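Local coordinates for Rab GTPase binding effector protein 1 (Homo sapiens, PDB 1TU3) that probably serves as an effector of Rab5-type GTPases, its helical dimer binding the GTPase on the membrane-trafficking pathway, at residues 53-57 and 58-62; 28-31 and 32-36. All coordinates share one frame; numbering follows the deposited sequence.

Contact 1 (53-57 and 58-62); sequences RQADS and LERIR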
loop_
_atom_site.group_PDB
_atom_site.type_symbol
_atom_site.label_atom_id
_atom_site.label_comp_id
_atom_site.label_asym_id
_atom_site.label_seq_id
_atom_site.Cartn_x
_atom_site.Cartn_y
_atom_site.Cartn_z
ATOM N N ARG G 53 -3.516 10.900 11.809
ATOM C CA ARG G 53 -2.483 11.714 12.427
ATOM C C ARG G 53 -3.011 13.101 12.769
ATOM O O ARG G 53 -2.500 13.775 13.657
ATOM C CB ARG G 53 -1.297 11.858 11.469
ATOM C CG ARG G 53 0.057 11.655 12.128
ATOM C CD ARG G 53 0.938 12.861 11.980
ATOM N NE ARG G 53 1.112 13.278 10.593
ATOM C CZ ARG G 53 1.804 14.355 10.222
ATOM N NH1 ARG G 53 2.389 15.118 11.138
ATOM N NH2 ARG G 53 1.906 14.686 8.939
ATOM N N GLN G 54 -4.033 13.533 12.046
ATOM C CA GLN G 54 -4.586 14.857 12.244
ATOM C C GLN G 54 -5.815 14.820 13.147
ATOM O O GLN G 54 -6.352 15.864 13.511
ATOM C CB GLN G 54 -4.963 15.478 10.895
ATOM C CG GLN G 54 -3.791 15.676 9.937
ATOM C CD GLN G 54 -2.724 16.590 10.500
ATOM O OE1 GLN G 54 -3.032 17.630 11.082
ATOM N NE2 GLN G 54 -1.466 16.216 10.326
ATOM N N ALA G 55 -6.272 13.629 13.512
ATOM C CA ALA G 55 -7.521 13.541 14.249
ATOM C C ALA G 55 -7.348 14.127 15.645
ATOM O O ALA G 55 -6.323 13.924 16.297
ATOM C CB ALA G 55 -8.000 12.095 14.340
ATOM N N ASP G 56 -8.359 14.861 16.091
ATOM C CA ASP G 56 -8.349 15.469 17.412
ATOM C C ASP G 56 -8.687 14.460 18.507
ATOM O O ASP G 56 -7.911 14.259 19.445
ATOM C CB ASP G 56 -9.353 16.616 17.453
ATOM C CG ASP G 56 -9.579 17.135 18.852
ATOM O OD1 ASP G 56 -8.600 17.603 19.472
ATOM O OD2 ASP G 56 -10.735 17.072 19.329
ATOM N N SER G 57 -9.848 13.826 18.383
ATOM C CA SER G 57 -10.329 12.922 19.412
ATOM C C SER G 57 -10.190 11.465 18.983
ATOM O O SER G 57 -10.008 11.174 17.798
ATOM C CB SER G 57 -11.794 13.227 19.720
ATOM O OG SER G 57 -12.592 13.066 18.562
ATOM N N LEU G 58 -10.279 10.556 19.951
ATOM C CA LEU G 58 -10.222 9.128 19.668
ATOM C C LEU G 58 -11.476 8.682 18.909
ATOM O O LEU G 58 -11.458 7.703 18.157
ATOM C CB LEU G 58 -10.112 8.341 20.974
ATOM C CG LEU G 58 -9.386 7.000 20.893
ATOM C CD1 LEU G 58 -7.898 7.213 21.164
ATOM C CD2 LEU G 58 -9.969 6.041 21.896
ATOM N N GLU G 59 -12.567 9.411 19.109
ATOM C CA GLU G 59 -13.806 9.116 18.408
ATOM C C GLU G 59 -13.701 9.527 16.939
ATOM O O GLU G 59 -14.329 8.918 16.067
ATOM C CB GLU G 59 -14.968 9.851 19.076
ATOM C CG GLU G 59 -16.336 9.384 18.637
ATOM C CD GLU G 59 -17.443 10.160 19.319
ATOM O OE1 GLU G 59 -17.428 10.235 20.568
ATOM O OE2 GLU G 59 -18.327 10.694 18.608
ATOM N N ARG G 60 -12.908 10.562 16.670
ATOM C CA ARG G 60 -12.619 10.954 15.300
ATOM C C ARG G 60 -11.852 9.843 14.570
ATOM O O ARG G 60 -12.029 9.622 13.374
ATOM C CB ARG G 60 -11.791 12.235 15.266
ATOM C CG ARG G 60 -11.521 12.762 13.840
ATOM C CD ARG G 60 -12.736 13.458 13.222
ATOM N NE ARG G 60 -13.980 12.715 13.442
ATOM C CZ ARG G 60 -15.192 13.271 13.512
ATOM N NH1 ARG G 60 -15.344 14.588 13.372
ATOM N NH2 ARG G 60 -16.256 12.507 13.756
ATOM N N ILE G 61 -10.993 9.143 15.293
ATOM C CA ILE G 61 -10.157 8.145 14.666
ATOM C C ILE G 61 -10.979 6.932 14.238
ATOM O O ILE G 61 -10.760 6.383 13.148
ATOM C CB ILE G 61 -9.034 7.738 15.607
ATOM C CG1 ILE G 61 -8.133 8.947 15.837
ATOM C CG2 ILE G 61 -8.233 6.598 15.014
ATOM C CD1 ILE G 61 -7.009 8.718 16.814
ATOM N N ARG G 62 -11.941 6.538 15.076
ATOM C CA ARG G 62 -12.814 5.416 14.746
ATOM C C ARG G 62 -13.606 5.686 13.477
ATOM O O ARG G 62 -13.857 4.770 12.693
ATOM C CB ARG G 62 -13.795 5.115 15.876
ATOM C CG ARG G 62 -13.219 4.357 17.076
ATOM C CD ARG G 62 -14.358 3.778 17.957
ATOM N NE ARG G 62 -15.209 4.805 18.580
ATOM C CZ ARG G 62 -14.871 5.511 19.658
ATOM N NH1 ARG G 62 -13.700 5.316 20.256
ATOM N NH2 ARG G 62 -15.708 6.413 20.141
#
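Ser57 caps the helix 58-64 with its hydroxyl: OG accepts the N-H of Arg60 over 3.2 Å, the bond bent to 144°. Ser57 stands at the N-cap, directly before the helix, and its chi1 of 60° turns OG toward that N-H. The same N-H also makes a weak, strongly bent bond to Ser57 O, and Ile61 N adds a second weak one to that oxygen; of the three bonds, the one to OG is the straightest. Arg60 places its CB alongside the cap, 3.5 Å from Ser57 OG. With CG anti to the backbone N (chi1 -176°), the aliphatic part of Arg60 reaches back to Ala55, where CG meets the methyl CB at 3.6 Å; bends at chi2 and chi3 then carry the guanidinium away from the turn. Ala55 CB is touched from a second direction by Ile61, whose CG1 comes within 3.5 Å of it and lies equally close to Ser57 O. The methyl of Ala55 therefore packs against two neighbouring residues of the new helix, an apolar contact that ties the linker to it. The turn 55-57 joins helix 20-54 to helix 58-64, which folds back in a helical hairpin; there Leu58 and Ile61 pack on Leu58 and Ile61 of the second subunit, and Arg53 on Leu65 of that subunit.

Contact 2 (28-31 and 32-36); sequences LDVS and EQVQR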
loop_
_atom_site.group_PDB
_atom_site.type_symbol
_atom_site.label_atom_id
_atom_site.label_comp_id
_atom_site.label_asym_id
_atom_site.label_seq_id
_atom_site.Cartn_x
_atom_site.Cartn_y
_atom_site.Cartn_z
ATOM N N LEU G 28 2.594 -8.656 -19.196
ATOM C CA LEU G 28 2.962 -7.295 -18.827
ATOM C C LEU G 28 1.743 -6.445 -18.470
ATOM O O LEU G 28 1.742 -5.730 -17.476
ATOM C CB LEU G 28 3.695 -6.631 -19.975
ATOM C CG LEU G 28 3.932 -5.137 -19.848
ATOM C CD1 LEU G 28 5.167 -4.846 -18.995
ATOM C CD2 LEU G 28 4.102 -4.578 -21.251
ATOM N N ASP G 29 0.714 -6.514 -19.298
ATOM C CA ASP G 29 -0.441 -5.651 -19.125
ATOM C C ASP G 29 -1.177 -5.975 -17.838
ATOM O O ASP G 29 -1.685 -5.077 -17.167
ATOM C CB ASP G 29 -1.383 -5.792 -20.318
ATOM C CG ASP G 29 -0.708 -5.432 -21.636
ATOM O OD1 ASP G 29 -0.155 -4.310 -21.734
ATOM O OD2 ASP G 29 -0.731 -6.269 -22.567
ATOM N N VAL G 30 -1.219 -7.260 -17.498
ATOM C CA VAL G 30 -1.866 -7.714 -16.276
ATOM C C VAL G 30 -1.017 -7.244 -15.097
ATOM O O VAL G 30 -1.519 -6.744 -14.093
ATOM C CB VAL G 30 -2.000 -9.260 -16.279
ATOM C CG1 VAL G 30 -2.429 -9.784 -14.911
ATOM C CG2 VAL G 30 -3.019 -9.661 -17.323
ATOM N N SER G 31 0.285 -7.392 -15.249
ATOM C CA SER G 31 1.227 -6.873 -14.305
ATOM C C SER G 31 0.951 -5.387 -14.030
ATOM O O SER G 31 0.817 -4.982 -12.879
ATOM C CB SER G 31 2.646 -7.088 -14.856
ATOM O OG SER G 31 3.616 -6.483 -14.043
ATOM N N GLU G 32 0.856 -4.582 -15.083
ATOM C CA GLU G 32 0.626 -3.143 -14.948
ATOM C C GLU G 32 -0.717 -2.879 -14.281
ATOM O O GLU G 32 -0.877 -1.937 -13.508
ATOM C CB GLU G 32 0.649 -2.473 -16.320
ATOM C CG GLU G 32 1.999 -2.517 -17.035
ATOM C CD GLU G 32 2.936 -1.404 -16.607
ATOM O OE1 GLU G 32 2.715 -0.245 -17.027
ATOM O OE2 GLU G 32 3.892 -1.689 -15.851
ATOM N N GLN G 33 -1.687 -3.725 -14.573
ATOM C CA GLN G 33 -2.991 -3.553 -13.981
ATOM C C GLN G 33 -2.949 -3.810 -12.453
ATOM O O GLN G 33 -3.584 -3.094 -11.680
ATOM C CB GLN G 33 -3.973 -4.505 -14.653
ATOM C CG GLN G 33 -5.380 -4.337 -14.200
ATOM C CD GLN G 33 -6.252 -5.417 -14.759
ATOM O OE1 GLN G 33 -6.131 -5.772 -15.938
ATOM N NE2 GLN G 33 -7.146 -5.956 -13.925
ATOM N N VAL G 34 -2.200 -4.827 -12.033
ATOM C CA VAL G 34 -2.112 -5.170 -10.625
ATOM C C VAL G 34 -1.346 -4.042 -9.923
ATOM O O VAL G 34 -1.706 -3.590 -8.840
ATOM C CB VAL G 34 -1.370 -6.510 -10.436
ATOM C CG1 VAL G 34 -1.138 -6.805 -8.944
ATOM C CG2 VAL G 34 -2.174 -7.601 -11.062
ATOM N N GLN G 35 -0.300 -3.584 -10.589
ATOM C CA GLN G 35 0.541 -2.550 -10.079
ATOM C C GLN G 35 -0.283 -1.334 -9.671
ATOM O O GLN G 35 -0.118 -0.796 -8.574
ATOM C CB GLN G 35 1.515 -2.156 -11.148
ATOM C CG GLN G 35 2.576 -1.249 -10.672
ATOM C CD GLN G 35 3.421 -0.785 -11.816
ATOM O OE1 GLN G 35 3.062 0.152 -12.514
ATOM N NE2 GLN G 35 4.536 -1.456 -12.036
ATOM N N ARG G 36 -1.154 -0.901 -10.577
ATOM C CA ARG G 36 -1.980 0.270 -10.371
ATOM C C ARG G 36 -2.988 0.101 -9.243
ATOM O O ARG G 36 -3.306 1.066 -8.542
ATOM C CB ARG G 36 -2.714 0.629 -11.659
ATOM C CG ARG G 36 -1.780 1.284 -12.688
ATOM C CD ARG G 36 -2.563 1.959 -13.821
ATOM N NE ARG G 36 -3.343 1.003 -14.610
ATOM C CZ ARG G 36 -2.836 0.213 -15.553
ATOM N NH1 ARG G 36 -1.538 0.259 -15.840
ATOM N NH2 ARG G 36 -3.630 -0.630 -16.205
#
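The flat carboxylate of Glu32 is carried by a CG that lies against Leu28, one helical turn back: with CG beside its own backbone N (chi1 -65°), that methylene sits 3.3 Å from Leu28 O, while the Leu28 and Glu32 CG atoms stay 4.3 Å apart. The bend at chi2 then takes the carboxylate onward, and its OE2 is hydrogen-bonded to Ser31 OG of the second subunit. A second flat group, the Arg36 guanidinium, has Glu32 O 3.3 Å above one face, nearer the margin of the group than its centre, and Gln33 CA over the same face. The Arg36 chain, with chi3 at -63°, folds back along the helix to bring the guanidinium there. The motif is a parallel two-stranded coiled coil, in which helix 20-54 pairs in register with its copy in the second subunit. Ser31 OG of that subunit also bonds to Ser31 OG of this chain, so polar groups line the dimer interface at this level. Val34 meets Val30 on another face: its CG2 stands 3.2 Å from Val30 O and makes a looser apolar contact, 4.4 Å, with Val30 CG1. Together with Gln33, these two valines pack on a chain of another protein. Four regular i to i+4 bonds run through the segment, from the N-H groups of residues 32 to 35 to the carbonyls of residues 28 to 31. Gln35 NE2 is hydrogen-bonded to Ser31 O of the second subunit; Ser31 O of this chain accepts Gln35 N at 2.9 Å and takes a weak bond from Gln35 NE2 of that subunit.

How the contacts relate
Contact 2 comes first along the chain and lies wholly within helix 20-54; contact 1 follows where that helix ends and the chain turns into helix 58-64. Their centres are 35 Å apart, on opposite sides of the chain's centre, and their nearest atoms remain about 23 Å apart; the intervening part of helix 20-54 links them along the chain. The subunits meet at both levels, with hydrogen bonds through Ser31, Glu32 and Gln35 at 28-36 and packing of Leu58 and Ile61 at 53-62. Chains of another protein also lie against both regions, consistent with an elongated helical dimer that presents its outer faces to a bound GTPase.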